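Local coordinates for protein geranyltranstransferase (Methylococcus capsulatus, PDB 3TS7) that probably catalyses the magnesium-dependent condensation of geranyl diphosphate with isopentenyl diphosphate to give (2E,6E)-farnesyl diphosphate, a precursor in isoprenoid biosynthesis, at residues B[139-151]-B[191-204]. Numbering follows the deposited sequence.
Sequences VPAENRIAMIETL and LIRASVRLACLARP. With PO4 (phosphate ion), chain G.
Asn143 ND2 donates to Leu201 O (2.7 Å, 158°), tilted 18° from the carbonyl plane. The second side-chain hydrogen bond between 139-151 and 191-204 runs from Arg197 NE to Thr150 OG1 at 2.9 Å, the hydroxyl lying near the guanidinium plane. The Arg197 chain is extended from CG to NE, which carries NE across to the threonine. Thr150 OG1 in turn donates to Ala146 O. A water donates to the same carbonyl and accepts from Arg197 NH2. With an alanine in place of Arg197, Thr150 OG1 and the water are likely to lose their guanidinium donor.

The helices also pack knobs-into-holes. Leu201 is a knob in the hole formed by Asn143, Ala146, Met147 and Thr150; its CD2 lies 3.7 Å from Ala146 CB. Thr150 is the reciprocal knob, set among Ala194, Arg197, Leu198 and Leu201, with CG2 3.8 Å from Ala194 CB. Met147 runs extended past Leu201, and its CE reaches Ala202 CB at 3.9 Å.

Segments 141-151 and 191-201 run antiparallel, their axes 9.5 Å apart at closest approach, within the all-helical polyprenyl synthase fold. Helix 73-90 covers Leu151 and Leu198, helices 53-65 and 208-237 also pack against 191-201, and the second subunit packs on Ile145 and Glu149.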
loop_
_atom_site.group_PDB
_atom_site.type_symbol
_atom_site.label_atom_id
_atom_site.label_comp_id
_atom_site.label_asym_id
_atom_site.label_seq_id
_atom_site.Cartn_x
_atom_site.Cartn_y
_atom_site.Cartn_z
ATOM N N VAL B 139 -4.323 -19.310 -9.725
ATOM C CA VAL B 139 -3.704 -19.040 -11.014
ATOM C C VAL B 139 -2.214 -19.377 -10.909
ATOM O O VAL B 139 -1.708 -19.543 -9.805
ATOM C CB VAL B 139 -3.866 -17.536 -11.408
ATOM C CG1 VAL B 139 -5.328 -17.097 -11.366
ATOM C CG2 VAL B 139 -3.017 -16.642 -10.510
ATOM N N PRO B 140 -1.505 -19.487 -12.047
ATOM C CA PRO B 140 -0.070 -19.759 -11.997
ATOM C C PRO B 140 0.708 -18.642 -11.305
ATOM O O PRO B 140 0.240 -17.493 -11.242
ATOM C CB PRO B 140 0.322 -19.851 -13.473
ATOM C CG PRO B 140 -0.928 -20.314 -14.153
ATOM C CD PRO B 140 -2.047 -19.658 -13.414
ATOM N N ALA B 141 1.863 -19.008 -10.755
ATOM C CA ALA B 141 2.711 -18.093 -10.000
ATOM C C ALA B 141 2.999 -16.793 -10.768
ATOM O O ALA B 141 2.825 -15.707 -10.216
ATOM C CB ALA B 141 4.015 -18.795 -9.608
ATOM N N GLU B 142 3.404 -16.913 -12.040
ATOM C CA GLU B 142 3.684 -15.747 -12.879
ATOM C C GLU B 142 2.530 -14.767 -13.012
ATOM O O GLU B 142 2.740 -13.549 -13.016
ATOM C CB GLU B 142 4.176 -16.146 -14.274
ATOM C CG GLU B 142 5.605 -16.674 -14.307
ATOM C CD GLU B 142 6.641 -15.778 -13.609
ATOM O OE1 GLU B 142 6.483 -14.535 -13.542
ATOM O OE2 GLU B 142 7.651 -16.334 -13.134
ATOM N N ASN B 143 1.322 -15.308 -13.122
ATOM C CA ASN B 143 0.111 -14.518 -13.209
ATOM C C ASN B 143 -0.165 -13.772 -11.932
ATOM O O ASN B 143 -0.572 -12.631 -11.970
ATOM C CB ASN B 143 -1.091 -15.414 -13.561
ATOM C CG ASN B 143 -0.974 -15.986 -14.935
ATOM O OD1 ASN B 143 -0.046 -16.740 -15.212
ATOM N ND2 ASN B 143 -1.869 -15.575 -15.837
ATOM N N ARG B 144 0.041 -14.436 -10.802
ATOM C CA ARG B 144 -0.165 -13.820 -9.514
ATOM C C ARG B 144 0.812 -12.642 -9.342
ATOM O O ARG B 144 0.410 -11.551 -8.929
ATOM C CB ARG B 144 0.019 -14.854 -8.402
ATOM C CG ARG B 144 -0.606 -14.424 -7.104
ATOM C CD ARG B 144 -0.303 -15.381 -5.941
ATOM N NE ARG B 144 -1.257 -16.492 -5.826
ATOM C CZ ARG B 144 -2.347 -16.486 -5.067
ATOM N NH1 ARG B 144 -3.118 -17.563 -5.010
ATOM N NH2 ARG B 144 -2.686 -15.417 -4.371
ATOM N N ILE B 145 2.062 -12.860 -9.726
ATOM C CA ILE B 145 3.107 -11.830 -9.649
ATOM C C ILE B 145 2.721 -10.663 -10.545
ATOM O O ILE B 145 2.795 -9.510 -10.143
ATOM C CB ILE B 145 4.456 -12.397 -10.100
ATOM C CG1 ILE B 145 4.994 -13.305 -9.001
ATOM C CG2 ILE B 145 5.455 -11.274 -10.379
ATOM C CD1 ILE B 145 6.183 -14.103 -9.390
ATOM N N ALA B 146 2.261 -10.980 -11.752
ATOM C CA ALA B 146 1.799 -9.949 -12.679
ATOM C C ALA B 146 0.619 -9.150 -12.138
ATOM O O ALA B 146 0.543 -7.950 -12.371
ATOM C CB ALA B 146 1.477 -10.566 -14.038
ATOM N N MET B 147 -0.299 -9.794 -11.414
ATOM C CA MET B 147 -1.411 -9.075 -10.788
ATOM C C MET B 147 -0.938 -8.056 -9.758
ATOM O O MET B 147 -1.485 -6.945 -9.662
ATOM C CB MET B 147 -2.334 -10.034 -10.058
ATOM C CG MET B 147 -3.213 -10.873 -10.964
ATOM S SD MET B 147 -4.230 -11.950 -9.964
ATOM C CE MET B 147 -5.135 -12.822 -11.252
ATOM N N ILE B 148 0.058 -8.471 -8.980
ATOM C CA ILE B 148 0.636 -7.623 -7.919
ATOM C C ILE B 148 1.321 -6.426 -8.557
ATOM O O ILE B 148 1.057 -5.280 -8.164
ATOM C CB ILE B 148 1.624 -8.412 -7.016
ATOM C CG1 ILE B 148 0.870 -9.514 -6.254
ATOM C CG2 ILE B 148 2.349 -7.463 -6.052
ATOM C CD1 ILE B 148 1.726 -10.705 -5.873
ATOM N N GLU B 149 2.155 -6.688 -9.564
ATOM C CA GLU B 149 2.814 -5.612 -10.308
ATOM C C GLU B 149 1.821 -4.638 -10.911
ATOM O O GLU B 149 2.027 -3.423 -10.835
ATOM C CB GLU B 149 3.778 -6.158 -11.371
ATOM C CG GLU B 149 4.334 -5.098 -12.381
ATOM C CD GLU B 149 4.971 -3.842 -11.741
ATOM O OE1 GLU B 149 5.264 -3.815 -10.521
ATOM O OE2 GLU B 149 5.173 -2.852 -12.478
ATOM N N THR B 150 0.733 -5.176 -11.467
ATOM C CA THR B 150 -0.333 -4.374 -12.034
ATOM C C THR B 150 -0.901 -3.433 -11.000
ATOM O O THR B 150 -1.026 -2.223 -11.252
ATOM C CB THR B 150 -1.467 -5.267 -12.592
ATOM O OG1 THR B 150 -0.982 -5.930 -13.754
ATOM C CG2 THR B 150 -2.705 -4.436 -12.939
ATOM N N LEU B 151 -1.225 -3.970 -9.823
ATOM C CA LEU B 151 -1.864 -3.151 -8.797
ATOM C C LEU B 151 -0.881 -2.106 -8.239
ATOM O O LEU B 151 -1.264 -0.957 -7.969
ATOM C CB LEU B 151 -2.470 -4.004 -7.674
ATOM C CG LEU B 151 -3.421 -3.255 -6.715
ATOM C CD1 LEU B 151 -4.754 -2.900 -7.358
ATOM C CD2 LEU B 151 -3.671 -4.105 -5.466
ATOM N N LEU B 191 -6.320 2.711 -12.096
ATOM C CA LEU B 191 -6.952 1.700 -11.236
ATOM C C LEU B 191 -8.141 1.025 -11.931
ATOM O O LEU B 191 -8.437 -0.140 -11.666
ATOM C CB LEU B 191 -7.384 2.278 -9.878
ATOM C CG LEU B 191 -7.759 1.273 -8.775
ATOM C CD1 LEU B 191 -6.593 0.330 -8.471
ATOM C CD2 LEU B 191 -8.272 1.961 -7.509
ATOM N N ILE B 192 -8.819 1.755 -12.816
ATOM C CA ILE B 192 -9.914 1.182 -13.610
ATOM C C ILE B 192 -9.356 0.169 -14.598
ATOM O O ILE B 192 -9.876 -0.946 -14.713
ATOM C CB ILE B 192 -10.734 2.299 -14.323
ATOM C CG1 ILE B 192 -11.682 2.956 -13.317
ATOM C CG2 ILE B 192 -11.529 1.745 -15.503
ATOM C CD1 ILE B 192 -12.113 4.352 -13.728
ATOM N N ARG B 193 -8.275 0.531 -15.289
ATOM C CA ARG B 193 -7.609 -0.394 -16.188
ATOM C C ARG B 193 -7.027 -1.580 -15.439
ATOM O O ARG B 193 -7.005 -2.690 -15.978
ATOM C CB ARG B 193 -6.498 0.306 -16.967
ATOM C CG ARG B 193 -7.050 1.400 -17.931
ATOM C CD ARG B 193 -5.987 2.382 -18.283
ATOM N NE ARG B 193 -5.084 1.854 -19.296
ATOM C CZ ARG B 193 -4.185 2.589 -19.943
ATOM N NH1 ARG B 193 -3.427 2.031 -20.863
ATOM N NH2 ARG B 193 -4.053 3.890 -19.670
ATOM N N ALA B 194 -6.565 -1.353 -14.203
ATOM C CA ALA B 194 -6.040 -2.481 -13.390
ATOM C C ALA B 194 -7.143 -3.468 -13.135
ATOM O O ALA B 194 -6.903 -4.659 -13.194
ATOM C CB ALA B 194 -5.464 -1.980 -12.038
ATOM N N SER B 195 -8.348 -2.980 -12.853
ATOM C CA SER B 195 -9.479 -3.868 -12.546
ATOM C C SER B 195 -9.782 -4.836 -13.688
ATOM O O SER B 195 -10.145 -5.999 -13.465
ATOM C CB SER B 195 -10.717 -3.048 -12.234
ATOM O OG SER B 195 -10.401 -2.098 -11.249
ATOM N N VAL B 196 -9.578 -4.347 -14.908
ATOM C CA VAL B 196 -9.817 -5.122 -16.104
ATOM C C VAL B 196 -8.653 -6.068 -16.369
ATOM O O VAL B 196 -8.873 -7.243 -16.687
ATOM C CB VAL B 196 -10.124 -4.172 -17.316
ATOM C CG1 VAL B 196 -10.044 -4.912 -18.645
ATOM C CG2 VAL B 196 -11.490 -3.569 -17.125
ATOM N N ARG B 197 -7.427 -5.563 -16.216
ATOM C CA ARG B 197 -6.240 -6.349 -16.460
ATOM C C ARG B 197 -6.117 -7.521 -15.464
ATOM O O ARG B 197 -5.677 -8.600 -15.853
ATOM C CB ARG B 197 -4.992 -5.471 -16.423
ATOM C CG ARG B 197 -3.694 -6.232 -16.513
ATOM C CD ARG B 197 -2.507 -5.318 -16.740
ATOM N NE ARG B 197 -1.249 -6.056 -16.644
ATOM C CZ ARG B 197 -0.722 -6.792 -17.612
ATOM N NH1 ARG B 197 -1.340 -6.920 -18.782
ATOM N NH2 ARG B 197 0.425 -7.415 -17.401
ATOM N N LEU B 198 -6.518 -7.305 -14.207
ATOM C CA LEU B 198 -6.479 -8.377 -13.196
ATOM C C LEU B 198 -7.299 -9.594 -13.621
ATOM O O LEU B 198 -6.830 -10.737 -13.495
ATOM C CB LEU B 198 -7.002 -7.881 -11.847
ATOM C CG LEU B 198 -6.124 -6.870 -11.076
ATOM C CD1 LEU B 198 -6.558 -6.703 -9.660
ATOM C CD2 LEU B 198 -4.726 -7.310 -11.126
ATOM N N ALA B 199 -8.510 -9.327 -14.115
ATOM C CA ALA B 199 -9.370 -10.377 -14.694
ATOM C C ALA B 199 -8.707 -11.086 -15.861
ATOM O O ALA B 199 -8.760 -12.316 -15.949
ATOM C CB ALA B 199 -10.735 -9.820 -15.095
ATOM N N CYS B 200 -8.079 -10.319 -16.752
ATOM C CA CYS B 200 -7.348 -10.893 -17.864
ATOM C C CYS B 200 -6.228 -11.836 -17.420
ATOM O O CYS B 200 -6.038 -12.901 -18.019
ATOM C CB CYS B 200 -6.809 -9.790 -18.782
ATOM S SG CYS B 200 -8.121 -8.872 -19.688
ATOM N N LEU B 201 -5.521 -11.466 -16.347
ATOM C CA LEU B 201 -4.428 -12.292 -15.812
ATOM C C LEU B 201 -4.917 -13.583 -15.132
ATOM O O LEU B 201 -4.121 -14.491 -14.903
ATOM C CB LEU B 201 -3.560 -11.473 -14.837
ATOM C CG LEU B 201 -2.676 -10.391 -15.466
ATOM C CD1 LEU B 201 -2.209 -9.344 -14.409
ATOM C CD2 LEU B 201 -1.500 -10.993 -16.244
ATOM N N ALA B 202 -6.201 -13.645 -14.784
ATOM C CA ALA B 202 -6.802 -14.890 -14.274
ATOM C C ALA B 202 -7.279 -15.851 -15.382
ATOM O O ALA B 202 -7.934 -16.881 -15.096
ATOM C CB ALA B 202 -7.918 -14.575 -13.301
ATOM N N ARG B 203 -6.946 -15.518 -16.635
ATOM C CA ARG B 203 -7.225 -16.380 -17.786
ATOM C C ARG B 203 -5.900 -16.810 -18.389
ATOM O O ARG B 203 -5.366 -16.122 -19.248
ATOM C CB ARG B 203 -8.051 -15.651 -18.851
ATOM C CG ARG B 203 -8.940 -16.540 -19.770
ATOM C CD ARG B 203 -8.152 -17.503 -20.646
ATOM N NE ARG B 203 -8.529 -17.440 -22.054
ATOM C CZ ARG B 203 -7.921 -18.112 -23.030
ATOM N NH1 ARG B 203 -8.329 -17.981 -24.287
ATOM N NH2 ARG B 203 -6.905 -18.916 -22.754
ATOM N N PRO B 204 -5.373 -17.974 -17.967
ATOM C CA PRO B 204 -4.056 -18.389 -18.473
ATOM C C PRO B 204 -3.989 -18.450 -20.017
ATOM O O PRO B 204 -4.876 -19.013 -20.660
ATOM C CB PRO B 204 -3.858 -19.772 -17.824
ATOM C CG PRO B 204 -4.689 -19.680 -16.531
ATOM C CD PRO B 204 -5.912 -18.921 -16.969
HETATM P P PO4 G . -11.570 -15.796 -24.521
HETATM O O1 PO4 G . -11.042 -16.137 -23.135
HETATM O O2 PO4 G . -12.828 -16.601 -24.796
HETATM O O3 PO4 G . -11.919 -14.324 -24.612
HETATM O O4 PO4 G . -10.478 -16.112 -25.529
HETATM O O HOH W 1 1.594 -6.944 -14.769
#